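Side-chain contacts in 3-oxoacyl-(Acyl-carrier protein) synthase (PDB 4EFI), which probably catalyses the condensation of an acyl group with malonyl-ACP, as a 3-oxoacyl-[acyl-carrier-protein] synthase of the KAS III family: residues K76-G80 against L81-A85; L102-T105 against A106-L109; D156-S159 against K160-D163. One frame throughout, in Å; residues are numbered along the deposited sequence. Where two conformers were deposited one is given.

Contact 1 of 3, residues K76-G80 against L81-A85; sequences KLLAG and LGWQA
Leu77 and Leu81 stand one turn apart at the end of helix 66-81. Their side chains run side by side, pointing the same way. With CG opposite its own N (chi1 174°) in Leu77 and next to N in Leu81, their CD1 methyls meet at 3.8 Å. Both touch Ile348; Leu77 also touches Met179 and Leu81 touches Ala181, both on strand 176-184.

A second apolar pair is Leu78 and Trp83. These side chains cross at about a right angle. Leu78 CD2 comes within 3.9 Å of Trp83 CB, and it approaches the indole obliquely. One indole face is taken by Leu81, whose CD1 sits 3.8 Å above the plane and over the ring centre. Trp83 also makes a cation-pi contact with Arg149.

The backbone bonds show how the helix stops. Leu81 N still gives a normal helical bond to Leu77 O, 2.9 Å long and nearly straight at 165°. Gly82 then takes positive phi and the pattern changes. Trp83 N reaches back to Leu78 O over 3.2 Å, in the carbonyl plane. Gly82 N makes weak bonds to Ala79 O and Leu78 O. A water donates to both Leu78 O and Trp83 O, so Leu78 O has several partners.

The backbone bonds Trp83 N to Leu78 O and, weakly, Gly82 N to Ala79 O, with positive phi at Gly82 as C-prime, are those of a Schellman motif. Leu78 and Trp83 form the hydrophobic pair that often goes with this motif. It ends a helix packed on the sheet of a thiolase-type fold.

Contact 2 of 3, residues L102-T105 against A106-L109; sequences LPAT and AFVL
Phe107 lays one edge of its ring against Ala104 at the start of helix 105-112. Ala104 CB is nearest to Phe107 CD2, at 3.8 Å, and CE2 is only slightly farther. Ala104 O lies at the ring edge, near its plane, 3.6 Å from Phe107 CD2. Phe107 CG stands next to its own N and opposite its carbonyl carbon (chi1 -68°), which directs the ring back along the chain. Pro103, which follows a cis peptide bond, adds a distant, oblique touch: its CB is 4.5 Å from Phe107 CD2.

The backbone makes a turn of the same residues. Phe107 N bonds to Ala104 O at 3.1 Å. This is the first turn of the helix in a beta-alpha-beta crossover, which joins the neighbouring parallel strands 90-94 and 120-124. Asp123 of the latter strand accepts from Thr105 N through OD2 and from Ala106 N through OD1. Its negative charge would suit the helix N-terminus.

Thr105 and Leu109 sit one turn apart on the buried side; both touch Phe93, and Leu109 also touches Leu91. Their bond is the regular one: Leu109 N meets Thr105 O at 2.9 Å and 168°. The Thr105 methyl CG2 comes 4.4 Å from Leu109 CD1, a loose touch. Thr105 OG1 points elsewhere and is bonded to Asn99 N. Val108 turns toward Thr105 from another side of the helix, bringing its CB within 3.4 Å of Thr105 O, while its side chain also touches Tyr100.

Contact 3 of 3, residues D156-S159 against K160-D163; sequences DTIS and KMID
Ile158 packs against Ile162 across a short 3-10 turn that follows strand 149-156 in the thiolase-type fold. This is the tight part. Ile158 CG2 meets Ile162 CD1 at 3.7 Å, and Ile162 CG1 lies 3.3 Å from Ile158 O. Ile162 sets CG1 next to its own N (chi1 -59°), which brings that branch to Ile158 O. Phe173 touches Ile158, and Thr169 and Ser170 touch Ile162.

Bonds from each residue to the third one before it hold the turn. Lys160 N gives to Thr157 O at 3.1 Å, and Met161 N gives to Ile158 O at 2.9 Å. The last bond, Ile162 N to Ser159 O, is weak. Ser159 OG is held outside the turn by Asp175 OD2.

The looser side carries Met161 and Lys160. Met161 has two conformers, so its CE touch on Ile158 CD1 holds for one of them and is doubtful as a fixed contact. Lys160 is exposed, yet its chain is placed. It crosses Thr157 on a slant, and its end bends at chi4 (-78°). NZ bonds to Thr64 O and weakly to Asp61 O. One bond back from NZ, Lys160 CE lies 3.1 Å from Thr157 OG1, with CD only a little farther off.

Overall arrangement
All three are local contacts, in series along the chain, and none touches another. Contact 1 lies at the surface, while contacts 2 and 3 are partly buried. Contact 3 is closest to the chain centre, about 14 Å away centre to centre. Contacts 1 and 2 hold opposite helix ends: the end of helix 66-81 and the start of helix 105-112. Contact 3 is a turn leaving strand 149-156, which lies in one six-stranded sheet with strands 90-94 and 120-124 beside contact 2 and 176-184 beside contact 1. Contact 1 relies on leucines, an indole and a glycine. Contact 2 adds a carboxylate at the helix start, and contact 3 mixes isoleucines with outward-bonded polar side chains.

Contact 1 of 3, residues K76-G80 against L81-A85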
loop_
_atom_site.group_PDB
_atom_site.type_symbol
_atom_site.label_atom_id
_atom_site.label_comp_id
_atom_site.label_asym_id
_atom_site.label_seq_id
_atom_site.Cartn_x
_atom_site.Cartn_y
_atom_site.Cartn_z
ATOM N N LYS A 76 -14.592 -11.870 1.278
ATOM C CA LYS A 76 -13.925 -13.054 0.773
ATOM C C LYS A 76 -12.934 -13.603 1.801
ATOM O O LYS A 76 -12.841 -14.818 2.004
ATOM C CB LYS A 76 -13.226 -12.717 -0.555
ATOM C CG LYS A 76 -12.457 -13.834 -1.198
ATOM C CD LYS A 76 -13.366 -14.899 -1.754
ATOM C CE LYS A 76 -12.572 -15.919 -2.552
ATOM N NZ LYS A 76 -13.489 -16.829 -3.307
ATOM N N LEU A 77 -12.200 -12.711 2.453
ATOM C CA LEU A 77 -11.234 -13.109 3.465
ATOM C C LEU A 77 -11.899 -13.806 4.655
ATOM O O LEU A 77 -11.469 -14.879 5.089
ATOM C CB LEU A 77 -10.486 -11.873 3.946
ATOM C CG LEU A 77 -9.508 -12.029 5.114
ATOM C CD1 LEU A 77 -8.299 -12.866 4.748
ATOM C CD2 LEU A 77 -9.057 -10.652 5.612
ATOM N N LEU A 78 -12.947 -13.189 5.188
ATOM C CA LEU A 78 -13.644 -13.760 6.331
ATOM C C LEU A 78 -14.263 -15.108 5.980
ATOM O O LEU A 78 -14.246 -16.041 6.795
ATOM C CB LEU A 78 -14.721 -12.813 6.863
ATOM C CG LEU A 78 -14.192 -11.531 7.512
ATOM C CD1 LEU A 78 -15.307 -10.545 7.736
ATOM C CD2 LEU A 78 -13.444 -11.813 8.810
ATOM N N ALA A 79 -14.851 -15.220 4.793
ATOM C CA ALA A 79 -15.433 -16.489 4.368
ATOM C C ALA A 79 -14.366 -17.548 4.253
ATOM O O ALA A 79 -14.583 -18.683 4.645
ATOM C CB ALA A 79 -16.152 -16.317 3.044
ATOM N N GLY A 80 -13.226 -17.215 3.668
ATOM C CA GLY A 80 -12.140 -18.169 3.542
ATOM C C GLY A 80 -11.592 -18.646 4.870
ATOM O O GLY A 80 -11.312 -19.825 5.054
ATOM N N LEU A 81 -11.380 -17.725 5.785
ATOM C CA LEU A 81 -10.871 -18.055 7.106
ATOM C C LEU A 81 -11.904 -18.754 7.971
ATOM O O LEU A 81 -11.538 -19.453 8.909
ATOM C CB LEU A 81 -10.413 -16.789 7.836
ATOM C CG LEU A 81 -9.137 -16.184 7.269
ATOM C CD1 LEU A 81 -8.867 -14.822 7.901
ATOM C CD2 LEU A 81 -7.940 -17.092 7.456
ATOM N N GLY A 82 -13.185 -18.523 7.689
ATOM C CA GLY A 82 -14.250 -19.015 8.550
ATOM C C GLY A 82 -14.348 -18.250 9.848
ATOM O O GLY A 82 -14.832 -18.787 10.854
ATOM N N TRP A 83 -13.931 -16.988 9.839
ATOM C CA TRP A 83 -14.039 -16.144 11.017
ATOM C C TRP A 83 -15.441 -15.548 11.105
ATOM O O TRP A 83 -15.898 -14.895 10.155
ATOM C CB TRP A 83 -13.022 -15.012 10.929
ATOM C CG TRP A 83 -11.615 -15.401 11.251
ATOM C CD1 TRP A 83 -11.133 -16.644 11.451
ATOM C CD2 TRP A 83 -10.509 -14.506 11.419
ATOM N NE1 TRP A 83 -9.789 -16.599 11.741
ATOM C CE2 TRP A 83 -9.384 -15.287 11.723
ATOM C CE3 TRP A 83 -10.366 -13.119 11.340
ATOM C CZ2 TRP A 83 -8.119 -14.726 11.957
ATOM C CZ3 TRP A 83 -9.106 -12.566 11.585
ATOM C CH2 TRP A 83 -8.011 -13.364 11.892
ATOM N N GLN A 84 -16.089 -15.698 12.250
ATOM C CA GLN A 84 -17.397 -15.098 12.456
ATOM C C GLN A 84 -17.264 -13.604 12.694
ATOM O O GLN A 84 -16.301 -13.140 13.320
ATOM C CB GLN A 84 -18.118 -15.756 13.630
ATOM C CG GLN A 84 -18.227 -17.283 13.528
ATOM C CD GLN A 84 -18.812 -17.695 12.216
ATOM O OE1 GLN A 84 -19.887 -17.222 11.831
ATOM N NE2 GLN A 84 -18.113 -18.552 11.493
ATOM N N ALA A 85 -18.236 -12.842 12.230
ATOM C CA ALA A 85 -18.174 -11.380 12.358
ATOM C C ALA A 85 -18.041 -10.931 13.812
ATOM O O ALA A 85 -17.379 -9.938 14.107
ATOM C CB ALA A 85 -19.421 -10.782 11.726
HETATM O O HOH W 1 -17.067 -16.670 8.096
#

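Contact 2 of 3, residues L102-T105 against A106-L109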
loop_
_atom_site.group_PDB
_atom_site.type_symbol
_atom_site.label_atom_id
_atom_site.label_comp_id
_atom_site.label_asym_id
_atom_site.label_seq_id
_atom_site.Cartn_x
_atom_site.Cartn_y
_atom_site.Cartn_z
ATOM N N LEU A 102 -16.860 12.879 6.883
ATOM C CA LEU A 102 -17.264 12.286 8.153
ATOM C C LEU A 102 -18.631 11.656 7.885
ATOM O O LEU A 102 -19.386 12.180 7.067
ATOM C CB LEU A 102 -17.307 13.317 9.289
ATOM C CG LEU A 102 -18.345 14.421 9.167
ATOM C CD1 LEU A 102 -19.672 14.096 9.871
ATOM C CD2 LEU A 102 -17.793 15.739 9.728
ATOM N N PRO A 103 -18.935 10.514 8.504
ATOM C CA PRO A 103 -18.079 9.760 9.397
ATOM C C PRO A 103 -16.975 9.012 8.675
ATOM O O PRO A 103 -16.980 8.880 7.453
ATOM C CB PRO A 103 -19.037 8.730 9.979
ATOM C CG PRO A 103 -20.029 8.461 8.864
ATOM C CD PRO A 103 -20.184 9.787 8.191
ATOM N N ALA A 104 -16.030 8.507 9.449
ATOM C CA ALA A 104 -14.968 7.676 8.927
ATOM C C ALA A 104 -15.499 6.410 8.248
ATOM O O ALA A 104 -16.486 5.803 8.679
ATOM C CB ALA A 104 -14.030 7.301 10.051
ATOM N N THR A 105 -14.803 5.978 7.218
ATOM C CA THR A 105 -15.210 4.813 6.440
ATOM C C THR A 105 -15.070 3.518 7.251
ATOM O O THR A 105 -15.766 2.524 6.986
ATOM C CB THR A 105 -14.431 4.793 5.104
ATOM O OG1 THR A 105 -14.791 5.950 4.340
ATOM C CG2 THR A 105 -14.757 3.571 4.262
ATOM N N ALA A 106 -14.207 3.519 8.268
ATOM C CA ALA A 106 -14.128 2.346 9.135
ATOM C C ALA A 106 -15.474 2.039 9.771
ATOM O O ALA A 106 -15.787 0.881 9.999
ATOM C CB ALA A 106 -13.060 2.545 10.189
ATOM N N PHE A 107 -16.285 3.054 10.048
ATOM C CA PHE A 107 -17.617 2.813 10.627
ATOM C C PHE A 107 -18.550 2.178 9.614
ATOM O O PHE A 107 -19.350 1.295 9.960
ATOM C CB PHE A 107 -18.222 4.113 11.172
ATOM C CG PHE A 107 -17.494 4.635 12.358
ATOM C CD1 PHE A 107 -17.663 4.031 13.596
ATOM C CD2 PHE A 107 -16.622 5.693 12.241
ATOM C CE1 PHE A 107 -16.962 4.454 14.683
ATOM C CE2 PHE A 107 -15.914 6.123 13.337
ATOM C CZ PHE A 107 -16.095 5.492 14.566
ATOM N N VAL A 108 -18.427 2.579 8.358
ATOM C CA VAL A 108 -19.217 1.979 7.296
ATOM C C VAL A 108 -18.830 0.504 7.153
ATOM O O VAL A 108 -19.690 -0.375 6.998
ATOM C CB VAL A 108 -18.959 2.685 5.962
ATOM C CG1 VAL A 108 -19.708 1.988 4.836
ATOM C CG2 VAL A 108 -19.338 4.141 6.065
ATOM N N LEU A 109 -17.527 0.219 7.143
ATOM C CA LEU A 109 -17.064 -1.165 7.054
ATOM C C LEU A 109 -17.509 -1.987 8.256
ATOM O O LEU A 109 -17.905 -3.154 8.108
ATOM C CB LEU A 109 -15.554 -1.207 6.907
ATOM C CG LEU A 109 -15.014 -0.818 5.529
ATOM C CD1 LEU A 109 -13.564 -0.422 5.606
ATOM C CD2 LEU A 109 -15.178 -1.986 4.541
#

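Contact 3 of 3, residues D156-S159 against K160-D163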
loop_
_atom_site.group_PDB
_atom_site.type_symbol
_atom_site.label_atom_id
_atom_site.label_comp_id
_atom_site.label_asym_id
_atom_site.label_seq_id
_atom_site.Cartn_x
_atom_site.Cartn_y
_atom_site.Cartn_z
ATOM N N ASP A 156 -7.117 2.196 -1.950
ATOM C CA ASP A 156 -7.189 3.546 -2.495
ATOM C C ASP A 156 -7.797 3.492 -3.881
ATOM O O ASP A 156 -7.684 2.470 -4.589
ATOM C CB ASP A 156 -5.791 4.172 -2.614
ATOM C CG ASP A 156 -5.537 5.293 -1.625
ATOM O OD1 ASP A 156 -6.470 5.958 -1.134
ATOM O OD2 ASP A 156 -4.345 5.515 -1.343
ATOM N N THR A 157 -8.403 4.598 -4.287
ATOM C CA THR A 157 -8.780 4.795 -5.688
ATOM C C THR A 157 -8.136 6.113 -6.145
ATOM O O THR A 157 -8.805 7.112 -6.374
ATOM C CB THR A 157 -10.299 4.831 -5.922
ATOM O OG1 THR A 157 -10.877 5.903 -5.179
ATOM C CG2 THR A 157 -10.960 3.532 -5.487
ATOM N N ILE A 158 -6.813 6.119 -6.276
ATOM C CA ILE A 158 -6.106 7.338 -6.652
ATOM C C ILE A 158 -6.517 7.804 -8.039
ATOM O O ILE A 158 -6.365 8.986 -8.373
ATOM C CB ILE A 158 -4.566 7.176 -6.604
ATOM C CG1 ILE A 158 -4.123 6.907 -5.171
ATOM C CG2 ILE A 158 -3.836 8.390 -7.210
ATOM C CD1 ILE A 158 -4.526 7.959 -4.165
ATOM N N SER A 159 -7.055 6.918 -8.870
ATOM C CA SER A 159 -7.512 7.349 -10.192
ATOM C C SER A 159 -8.496 8.526 -10.097
ATOM O O SER A 159 -8.551 9.358 -11.016
ATOM C CB SER A 159 -8.160 6.193 -10.962
ATOM O OG SER A 159 -9.385 5.872 -10.371
ATOM N N LYS A 160 -9.216 8.638 -8.984
ATOM C CA LYS A 160 -10.230 9.667 -8.821
ATOM C C LYS A 160 -9.638 11.056 -8.533
ATOM O O LYS A 160 -10.363 12.046 -8.482
ATOM C CB LYS A 160 -11.178 9.270 -7.687
ATOM C CG LYS A 160 -12.038 8.034 -7.940
ATOM C CD LYS A 160 -13.007 7.834 -6.763
ATOM C CE LYS A 160 -13.556 6.430 -6.667
ATOM N NZ LYS A 160 -14.636 6.209 -7.655
ATOM N N MET A 161 -8.334 11.089 -8.275
ATOM C CA MET A 161 -7.623 12.349 -7.993
ATOM C C MET A 161 -6.603 12.744 -9.056
ATOM O O MET A 161 -5.793 13.648 -8.835
ATOM C CB MET A 161 -6.930 12.261 -6.640
ATOM C CG MET A 161 -7.925 12.297 -5.485
ATOM S SD MET A 161 -7.164 12.578 -3.889
ATOM C CE MET A 161 -5.924 11.331 -4.041
ATOM N N ILE A 162 -6.664 12.116 -10.226
ATOM C CA ILE A 162 -5.708 12.392 -11.294
ATOM C C ILE A 162 -6.246 13.399 -12.294
ATOM O O ILE A 162 -7.403 13.326 -12.716
ATOM C CB ILE A 162 -5.362 11.091 -12.029
ATOM C CG1 ILE A 162 -4.758 10.082 -11.047
ATOM C CG2 ILE A 162 -4.423 11.371 -13.199
ATOM C CD1 ILE A 162 -3.686 10.668 -10.112
ATOM N N ASP A 163 -5.404 14.354 -12.660
ATOM C CA ASP A 163 -5.712 15.294 -13.717
ATOM C C ASP A 163 -5.508 14.584 -15.050
ATOM O O ASP A 163 -4.387 14.186 -15.358
ATOM C CB ASP A 163 -4.754 16.479 -13.610
ATOM C CG ASP A 163 -5.017 17.559 -14.642
ATOM O OD1 ASP A 163 -5.722 17.317 -15.649
ATOM O OD2 ASP A 163 -4.492 18.673 -14.428
#